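PDB 2RA1: surface layer protein from Geobacillus stearothermophilus, which probably assembles with copies of itself into the surface layer that coats the bacterial cell, its helical N-terminal part likely attaching it to cell-wall sugars. Local coordinates for residues Q9-M14 / A68-I73; Y18-H23 / K35-A40; E75-K80 / E87-T92. All blocks are in the same frame, centred on the assembly; numbering follows the deposited sequence.

Interaction 1: Q9-M14 / A68-I73; sequences QAKAQM and ADLQAI
In the triple coiled-coil of the N-terminal part, helices 3-28 and 63-77 run side by side in the same direction, and here Lys-11 and Met-14 of the first reach Asp-69, Leu-70 and Ile-73 of the second. Over these segments the axes come within 9.9 Å at an angle of 8°. Lys-11 does two jobs. Its CG rests 3.8 Å from Ile-73 CG1 and also touches Leu-70 CD2, while the chain bends further out, at chi3 (45°), and this brings the ammonium to the carboxylate of Asp-69. NZ donates to Asp-69 OD2 over 2.7 Å, a salt bridge made on the syn side of the oxygen, 15° out of the carboxylate plane. A water links the same two groups, accepting from Lys-11 NZ and donating to Asp-69 OD1, so both carboxylate oxygens are engaged. Putting a leucine in place of Lys-11 would probably leave Asp-69 and its water without a charged mate. The third helix of the bundle, 34-58, backs the apolar layer beneath: Ala-51 touches Ala-10, and Tyr-48 touches Met-14. In that layer Ala-10 CB faces Leu-70 CD2 at 4.2 Å. Met-14 stretches out straight and passes across Ile-73, bringing SD to 3.8 Å from Ile-73 CG2, with the Leu-70 carbonyl oxygen a little further from the sulfur.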
loop_
_atom_site.group_PDB
_atom_site.type_symbol
_atom_site.label_atom_id
_atom_site.label_comp_id
_atom_site.label_asym_id
_atom_site.label_seq_id
_atom_site.Cartn_x
_atom_site.Cartn_y
_atom_site.Cartn_z
ATOM N N GLN A 9 15.289 54.179 32.030
ATOM C CA GLN A 9 16.295 53.449 31.274
ATOM C C GLN A 9 16.068 51.935 31.227
ATOM O O GLN A 9 16.293 51.305 30.210
ATOM C CB GLN A 9 17.702 53.771 31.794
ATOM C CG GLN A 9 18.120 55.193 31.458
ATOM C CD GLN A 9 19.469 55.573 32.031
ATOM O OE1 GLN A 9 19.930 54.984 33.014
ATOM N NE2 GLN A 9 20.109 56.570 31.422
ATOM N N ALA A 10 15.633 51.366 32.339
ATOM C CA ALA A 10 15.392 49.940 32.427
ATOM C C ALA A 10 14.260 49.546 31.474
ATOM O O ALA A 10 14.308 48.501 30.845
ATOM C CB ALA A 10 15.060 49.558 33.861
ATOM N N LYS A 11 13.264 50.414 31.341
ATOM C CA LYS A 11 12.175 50.183 30.387
ATOM C C LYS A 11 12.670 50.240 28.958
ATOM O O LYS A 11 12.298 49.416 28.123
ATOM C CB LYS A 11 11.046 51.184 30.588
ATOM C CG LYS A 11 10.346 51.014 31.927
ATOM C CD LYS A 11 9.577 52.254 32.325
ATOM C CE LYS A 11 8.769 52.813 31.173
ATOM N NZ LYS A 11 7.908 53.934 31.652
ATOM N N ALA A 12 13.522 51.217 28.679
ATOM C CA ALA A 12 14.137 51.319 27.372
ATOM C C ALA A 12 14.932 50.044 27.083
ATOM O O ALA A 12 14.928 49.538 25.963
ATOM C CB ALA A 12 15.042 52.558 27.313
ATOM N N GLN A 13 15.597 49.506 28.098
ATOM C CA GLN A 13 16.455 48.337 27.904
ATOM C C GLN A 13 15.621 47.075 27.616
ATOM O O GLN A 13 16.035 46.194 26.868
ATOM C CB GLN A 13 17.276 48.125 29.163
ATOM C CG GLN A 13 18.227 46.977 29.111
ATOM C CD GLN A 13 19.606 47.421 28.742
ATOM O OE1 GLN A 13 19.944 47.515 27.562
ATOM N NE2 GLN A 13 20.422 47.714 29.754
ATOM N N MET A 14 14.452 46.993 28.243
ATOM C CA MET A 14 13.519 45.893 28.040
ATOM C C MET A 14 12.998 45.896 26.628
ATOM O O MET A 14 13.011 44.873 25.948
ATOM C CB MET A 14 12.361 46.012 29.009
ATOM C CG MET A 14 12.790 45.735 30.416
ATOM S SD MET A 14 11.462 46.061 31.581
ATOM C CE MET A 14 12.271 45.566 33.076
ATOM N N ALA A 68 4.779 48.601 39.218
ATOM C CA ALA A 68 3.738 48.210 38.281
ATOM C C ALA A 68 4.115 48.605 36.861
ATOM O O ALA A 68 3.933 47.816 35.928
ATOM C CB ALA A 68 2.406 48.844 38.673
ATOM N N ASP A 69 4.645 49.815 36.684
ATOM C CA ASP A 69 5.040 50.240 35.342
ATOM C C ASP A 69 6.128 49.308 34.795
ATOM O O ASP A 69 6.011 48.775 33.694
ATOM C CB ASP A 69 5.538 51.677 35.381
ATOM C CG ASP A 69 5.846 52.240 34.001
ATOM O OD1 ASP A 69 5.252 51.780 33.007
ATOM O OD2 ASP A 69 6.676 53.173 33.928
ATOM N N LEU A 70 7.185 49.131 35.585
ATOM C CA LEU A 70 8.293 48.238 35.264
ATOM C C LEU A 70 7.818 46.824 34.938
ATOM O O LEU A 70 8.274 46.204 33.975
ATOM C CB LEU A 70 9.264 48.183 36.438
ATOM C CG LEU A 70 10.191 49.397 36.641
ATOM C CD1 LEU A 70 10.893 49.345 37.989
ATOM C CD2 LEU A 70 11.202 49.469 35.535
ATOM N N GLN A 71 6.905 46.324 35.760
ATOM C CA GLN A 71 6.399 44.976 35.612
ATOM C C GLN A 71 5.622 44.842 34.308
ATOM O O GLN A 71 5.733 43.842 33.607
ATOM C CB GLN A 71 5.477 44.635 36.791
ATOM C CG GLN A 71 4.651 43.378 36.556
ATOM C CD GLN A 71 3.815 42.975 37.755
ATOM O OE1 GLN A 71 3.909 43.573 38.829
ATOM N NE2 GLN A 71 2.984 41.952 37.571
ATOM N N ALA A 72 4.812 45.854 34.015
ATOM C CA ALA A 72 4.012 45.876 32.809
ATOM C C ALA A 72 4.884 45.820 31.562
ATOM O O ALA A 72 4.558 45.134 30.603
ATOM C CB ALA A 72 3.132 47.118 32.784
ATOM N N ILE A 73 5.988 46.553 31.580
ATOM C CA ILE A 73 6.867 46.624 30.423
ATOM C C ILE A 73 7.587 45.287 30.277
ATOM O O ILE A 73 7.715 44.751 29.181
ATOM C CB ILE A 73 7.906 47.746 30.582
ATOM C CG1 ILE A 73 7.221 49.097 30.777
ATOM C CG2 ILE A 73 8.840 47.784 29.363
ATOM C CD1 ILE A 73 6.328 49.529 29.607
HETATM O O HOH W 1 5.523 53.000 30.617
#

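Interaction 2: Y18-H23 / K35-A40; sequences YYTYSH and KDVYAA
Thr-20 of helix 3-28 faces helix 34-58, touches Val-37 and Ala-40 there, and carries most of this contact. Its CB sits 4.2 Å from Ala-40 CB, and there the side chain forks. A chi1 of -67° swings OG1 away from the carbonyl carbon of Thr-20, toward Ala-40, and leaves CG2 to meet Val-37. OG1 passes 3.5 Å from the methyl CB of Ala-40; its polar partner is in its own helix, the carbonyl oxygen of Glu-16, so the hydroxyl is satisfied although the neighbour it faces is apolar. The other branch, CG2, comes within 3.7 Å of Val-37 CG2 and 3.9 Å of Val-37 CA, with Asp-36 O at the margin. The side chains of Thr-20 and Val-37 pass alongside one another, running opposite ways. Tyr-21 adds its CB, 4.2 Å from Val-37 CG2, before its ring leads off to stack on Tyr-93 of helix 89-115. That helix also meets Val-37, through Ile-94. With axes 9.2 Å apart at 152° and small side chains between them, the two segments form the stem of an antiparallel helical hairpin, closed by a short connection and built into the triple coiled-coil.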
loop_
_atom_site.group_PDB
_atom_site.type_symbol
_atom_site.label_atom_id
_atom_site.label_comp_id
_atom_site.label_asym_id
_atom_site.label_seq_id
_atom_site.Cartn_x
_atom_site.Cartn_y
_atom_site.Cartn_z
ATOM N N TYR A 18 13.483 43.402 22.707
ATOM C CA TYR A 18 12.507 43.003 21.698
ATOM C C TYR A 18 12.899 43.522 20.325
ATOM O O TYR A 18 12.707 42.847 19.324
ATOM C CB TYR A 18 11.103 43.500 22.098
ATOM C CG TYR A 18 10.098 43.666 20.971
ATOM C CD1 TYR A 18 9.546 42.561 20.328
ATOM C CD2 TYR A 18 9.679 44.929 20.571
ATOM C CE1 TYR A 18 8.629 42.709 19.301
ATOM C CE2 TYR A 18 8.746 45.086 19.548
ATOM C CZ TYR A 18 8.229 43.975 18.920
ATOM O OH TYR A 18 7.311 44.127 17.906
ATOM N N TYR A 19 13.468 44.720 20.283
ATOM C CA TYR A 19 13.972 45.297 19.030
ATOM C C TYR A 19 15.106 44.487 18.421
ATOM O O TYR A 19 15.266 44.431 17.203
ATOM C CB TYR A 19 14.464 46.712 19.277
ATOM C CG TYR A 19 13.371 47.609 19.769
ATOM C CD1 TYR A 19 13.657 48.755 20.499
ATOM C CD2 TYR A 19 12.050 47.299 19.509
ATOM C CE1 TYR A 19 12.646 49.581 20.951
ATOM C CE2 TYR A 19 11.034 48.106 19.954
ATOM C CZ TYR A 19 11.327 49.250 20.677
ATOM O OH TYR A 19 10.299 50.062 21.118
ATOM N N THR A 20 15.894 43.877 19.295
ATOM C CA THR A 20 17.001 43.012 18.913
ATOM C C THR A 20 16.618 41.978 17.856
ATOM O O THR A 20 17.377 41.707 16.921
ATOM C CB THR A 20 17.562 42.299 20.153
ATOM O OG1 THR A 20 18.167 43.271 21.022
ATOM C CG2 THR A 20 18.594 41.251 19.752
ATOM N N TYR A 21 15.431 41.404 17.990
ATOM C CA TYR A 21 14.958 40.491 16.967
ATOM C C TYR A 21 13.974 41.148 15.994
ATOM O O TYR A 21 14.041 40.916 14.791
ATOM C CB TYR A 21 14.383 39.206 17.588
ATOM C CG TYR A 21 12.925 39.248 18.020
ATOM C CD1 TYR A 21 11.903 39.245 17.079
ATOM C CD2 TYR A 21 12.570 39.216 19.368
ATOM C CE1 TYR A 21 10.555 39.242 17.456
ATOM C CE2 TYR A 21 11.222 39.211 19.766
ATOM C CZ TYR A 21 10.217 39.230 18.801
ATOM O OH TYR A 21 8.876 39.239 19.157
ATOM N N SER A 22 13.064 41.970 16.503
ATOM C CA SER A 22 12.000 42.476 15.653
ATOM C C SER A 22 12.523 43.408 14.570
ATOM O O SER A 22 12.123 43.299 13.414
ATOM C CB SER A 22 10.899 43.142 16.475
ATOM O OG SER A 22 11.204 44.492 16.749
ATOM N N HIS A 23 13.433 44.304 14.936
ATOM C CA HIS A 23 14.010 45.242 13.970
ATOM C C HIS A 23 14.708 44.544 12.790
ATOM O O HIS A 23 14.502 44.910 11.630
ATOM C CB HIS A 23 14.971 46.207 14.670
ATOM C CG HIS A 23 14.289 47.366 15.333
ATOM N ND1 HIS A 23 14.963 48.509 15.730
ATOM C CD2 HIS A 23 12.985 47.573 15.653
ATOM C CE1 HIS A 23 14.105 49.354 16.270
ATOM N NE2 HIS A 23 12.903 48.815 16.235
ATOM N N LYS A 35 22.136 34.193 20.079
ATOM C CA LYS A 35 22.973 34.453 21.236
ATOM C C LYS A 35 22.999 35.942 21.575
ATOM O O LYS A 35 23.171 36.308 22.736
ATOM C CB LYS A 35 24.394 33.913 21.008
ATOM C CG LYS A 35 24.470 32.391 20.911
ATOM C CD LYS A 35 25.895 31.917 20.794
ATOM C CE LYS A 35 26.583 32.548 19.581
ATOM N NZ LYS A 35 26.014 32.013 18.299
ATOM N N ASP A 36 22.832 36.789 20.560
ATOM C CA ASP A 36 22.687 38.223 20.777
ATOM C C ASP A 36 21.352 38.510 21.464
ATOM O O ASP A 36 21.260 39.369 22.357
ATOM C CB ASP A 36 22.776 38.983 19.459
ATOM C CG ASP A 36 24.174 38.970 18.872
ATOM O OD1 ASP A 36 24.298 39.079 17.631
ATOM O OD2 ASP A 36 25.150 38.842 19.653
ATOM N N VAL A 37 20.324 37.765 21.050
ATOM C CA VAL A 37 19.014 37.855 21.657
ATOM C C VAL A 37 19.043 37.351 23.101
ATOM O O VAL A 37 18.392 37.927 23.966
ATOM C CB VAL A 37 17.948 37.093 20.837
ATOM C CG1 VAL A 37 16.584 37.183 21.511
ATOM C CG2 VAL A 37 17.881 37.636 19.408
ATOM N N TYR A 38 19.805 36.300 23.384
ATOM C CA TYR A 38 19.940 35.857 24.772
ATOM C C TYR A 38 20.662 36.911 25.586
ATOM O O TYR A 38 20.230 37.260 26.676
ATOM C CB TYR A 38 20.698 34.545 24.877
ATOM C CG TYR A 38 19.834 33.315 24.817
ATOM C CD1 TYR A 38 19.835 32.492 23.695
ATOM C CD2 TYR A 38 19.028 32.962 25.890
ATOM C CE1 TYR A 38 19.051 31.344 23.648
ATOM C CE2 TYR A 38 18.252 31.834 25.853
ATOM C CZ TYR A 38 18.259 31.025 24.732
ATOM O OH TYR A 38 17.465 29.905 24.706
ATOM N N ALA A 39 21.751 37.439 25.039
ATOM C CA ALA A 39 22.464 38.516 25.710
ATOM C C ALA A 39 21.538 39.691 26.062
ATOM O O ALA A 39 21.502 40.132 27.209
ATOM C CB ALA A 39 23.675 38.988 24.871
ATOM N N ALA A 40 20.798 40.198 25.076
ATOM C CA ALA A 40 19.818 41.272 25.316
ATOM C C ALA A 40 18.759 40.855 26.337
ATOM O O ALA A 40 18.310 41.666 27.152
ATOM C CB ALA A 40 19.148 41.725 23.996
#

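Interaction 3: E75-K80 / E87-T92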
loop_
_atom_site.group_PDB
_atom_site.type_symbol
_atom_site.label_atom_id
_atom_site.label_comp_id
_atom_site.label_asym_id
_atom_site.label_seq_id
_atom_site.Cartn_x
_atom_site.Cartn_y
_atom_site.Cartn_z
ATOM N N GLU A 75 6.599 42.273 31.426
ATOM C CA GLU A 75 5.689 41.222 31.035
ATOM C C GLU A 75 5.305 41.284 29.567
ATOM O O GLU A 75 4.971 40.263 28.959
ATOM C CB GLU A 75 4.449 41.270 31.917
ATOM C CG GLU A 75 4.725 40.783 33.339
ATOM C CD GLU A 75 3.481 40.814 34.223
ATOM O OE1 GLU A 75 2.411 41.234 33.746
ATOM O OE2 GLU A 75 3.581 40.426 35.397
ATOM N N THR A 76 5.357 42.477 28.996
ATOM C CA THR A 76 4.972 42.659 27.609
ATOM C C THR A 76 6.129 42.315 26.674
ATOM O O THR A 76 5.954 41.598 25.681
ATOM C CB THR A 76 4.499 44.100 27.342
ATOM O OG1 THR A 76 3.457 44.433 28.261
ATOM C CG2 THR A 76 3.965 44.230 25.930
ATOM N N TYR A 77 7.319 42.801 27.015
ATOM C CA TYR A 77 8.443 42.757 26.096
ATOM C C TYR A 77 9.392 41.600 26.321
ATOM O O TYR A 77 10.002 41.119 25.383
ATOM C CB TYR A 77 9.193 44.082 26.103
ATOM C CG TYR A 77 8.401 45.169 25.444
ATOM C CD1 TYR A 77 7.543 45.980 26.183
ATOM C CD2 TYR A 77 8.497 45.383 24.080
ATOM C CE1 TYR A 77 6.813 46.985 25.585
ATOM C CE2 TYR A 77 7.779 46.383 23.466
ATOM C CZ TYR A 77 6.935 47.177 24.225
ATOM O OH TYR A 77 6.211 48.161 23.608
ATOM N N VAL A 78 9.515 41.141 27.554
ATOM C CA VAL A 78 10.538 40.162 27.835
ATOM C C VAL A 78 9.985 38.811 28.255
ATOM O O VAL A 78 10.076 37.847 27.500
ATOM C CB VAL A 78 11.678 40.724 28.773
ATOM C CG1 VAL A 78 11.393 42.144 29.213
ATOM C CG2 VAL A 78 11.970 39.806 29.949
ATOM N N PHE A 79 9.399 38.719 29.435
ATOM C CA PHE A 79 8.937 37.420 29.883
ATOM C C PHE A 79 7.660 37.484 30.705
ATOM O O PHE A 79 7.466 38.411 31.495
ATOM C CB PHE A 79 10.024 36.712 30.691
ATOM C CG PHE A 79 9.528 35.469 31.385
ATOM C CD1 PHE A 79 9.485 34.251 30.709
ATOM C CD2 PHE A 79 9.072 35.523 32.696
ATOM C CE1 PHE A 79 9.011 33.110 31.336
ATOM C CE2 PHE A 79 8.604 34.391 33.332
ATOM C CZ PHE A 79 8.569 33.178 32.655
ATOM N N LYS A 80 6.793 36.492 30.502
ATOM C CA LYS A 80 5.587 36.283 31.326
ATOM C C LYS A 80 5.097 34.833 31.285
ATOM O O LYS A 80 5.042 34.210 30.217
ATOM C CB LYS A 80 4.452 37.203 30.891
ATOM C CG LYS A 80 3.281 37.224 31.879
ATOM C CD LYS A 80 2.177 38.129 31.396
ATOM C CE LYS A 80 1.183 38.369 32.500
ATOM N NZ LYS A 80 -0.197 38.218 31.967
ATOM N N GLU A 87 2.440 39.488 24.561
ATOM C CA GLU A 87 3.136 39.441 25.831
ATOM C C GLU A 87 4.359 38.544 25.751
ATOM O O GLU A 87 4.414 37.647 24.923
ATOM C CB GLU A 87 2.215 38.914 26.919
ATOM C CG GLU A 87 0.932 39.692 27.061
ATOM C CD GLU A 87 0.181 39.312 28.313
ATOM O OE1 GLU A 87 -0.321 40.232 28.998
ATOM O OE2 GLU A 87 0.102 38.098 28.621
ATOM N N ALA A 88 5.337 38.797 26.617
ATOM C CA ALA A 88 6.506 37.950 26.705
ATOM C C ALA A 88 7.164 37.826 25.337
ATOM O O ALA A 88 7.533 36.727 24.924
ATOM C CB ALA A 88 6.104 36.596 27.190
ATOM N N ARG A 89 7.293 38.941 24.629
ATOM C CA ARG A 89 7.684 38.884 23.227
ATOM C C ARG A 89 9.034 38.209 23.026
ATOM O O ARG A 89 9.154 37.271 22.228
ATOM C CB ARG A 89 7.650 40.266 22.587
ATOM C CG ARG A 89 6.294 40.918 22.692
ATOM C CD ARG A 89 6.342 42.376 22.283
ATOM N NE ARG A 89 5.036 42.992 22.420
ATOM C CZ ARG A 89 4.692 44.153 21.872
ATOM N NH1 ARG A 89 5.566 44.833 21.137
ATOM N NH2 ARG A 89 3.460 44.629 22.046
ATOM N N VAL A 90 10.040 38.655 23.770
ATOM C CA VAL A 90 11.371 38.060 23.663
ATOM C C VAL A 90 11.434 36.570 24.039
ATOM O O VAL A 90 11.968 35.764 23.285
ATOM C CB VAL A 90 12.400 38.882 24.423
ATOM C CG1 VAL A 90 13.740 38.159 24.490
ATOM C CG2 VAL A 90 12.546 40.207 23.724
ATOM N N ALA A 91 10.871 36.202 25.181
ATOM C CA ALA A 91 10.854 34.795 25.592
ATOM C C ALA A 91 10.102 33.893 24.611
ATOM O O ALA A 91 10.529 32.778 24.353
ATOM C CB ALA A 91 10.292 34.644 27.001
ATOM N N THR A 92 8.997 34.374 24.051
ATOM C CA THR A 92 8.267 33.574 23.077
ATOM C C THR A 92 9.031 33.406 21.764
ATOM O O THR A 92 8.993 32.334 21.148
ATOM C CB THR A 92 6.859 34.128 22.769
ATOM O OG1 THR A 92 6.948 35.483 22.293
ATOM C CG2 THR A 92 5.945 34.011 23.997
#
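Ala-88, the N-cap of helix 89-115, and Arg-89, Val-90 and Ala-91 after it meet the last turn of helix 63-77 and the residues just beyond it, and the tight part of this contact is mostly backbone. Four successive N-H groups make backbone hydrogen bonds to four successive carbonyls. The first, Ala-88 N to Glu-75 O, is 2.8 Å long. Arg-89 N to Thr-76 O is longer, at 3.2 Å, and Val-90 N to Tyr-77 O and Ala-91 N to Val-78 O complete the set. Arg-89 runs extended beside Tyr-77, placing NH1 3.6 Å from Tyr-77 CE2 with the ring and guanidinium planes 48° apart, while its NE is tied to Gly-86 O. The outer part is slacker. Phe-79, exposed, merely receives Ala-91 CB at the edge of its ring, 3.8 Å from CD1. Lys-80 NZ and Glu-87 OE2 make a weak salt bridge of 3.4 Å, and that carboxylate oxygen also takes the N-H of Lys-84. Carbonyls left over at one helix end thus satisfy the N-H groups at the beginning of the next, and the opposing partial charges of the two termini would probably attract each other.

Interactions 1 and 2 both use helix 3-28, at neighbouring segments, but give it different partners: a parallel one in interaction 1, an antiparallel one in interaction 2. Interaction 3 shares helix 63-77 with interaction 1 and continues the bundle into helix 89-115. All three are partly buried. Charge lies on the outer side of interaction 1 and as a weak pair in interaction 3, whereas interaction 2 is apolar across its segments and interaction 3 relies on backbone bonds. Interaction 3 touches both of the others, which merely adjoin along helix 3-28: Met-14 packs on Tyr-77 and Val-78, and Tyr-18 packs on Val-90 and makes a cation-pi contact with Arg-89.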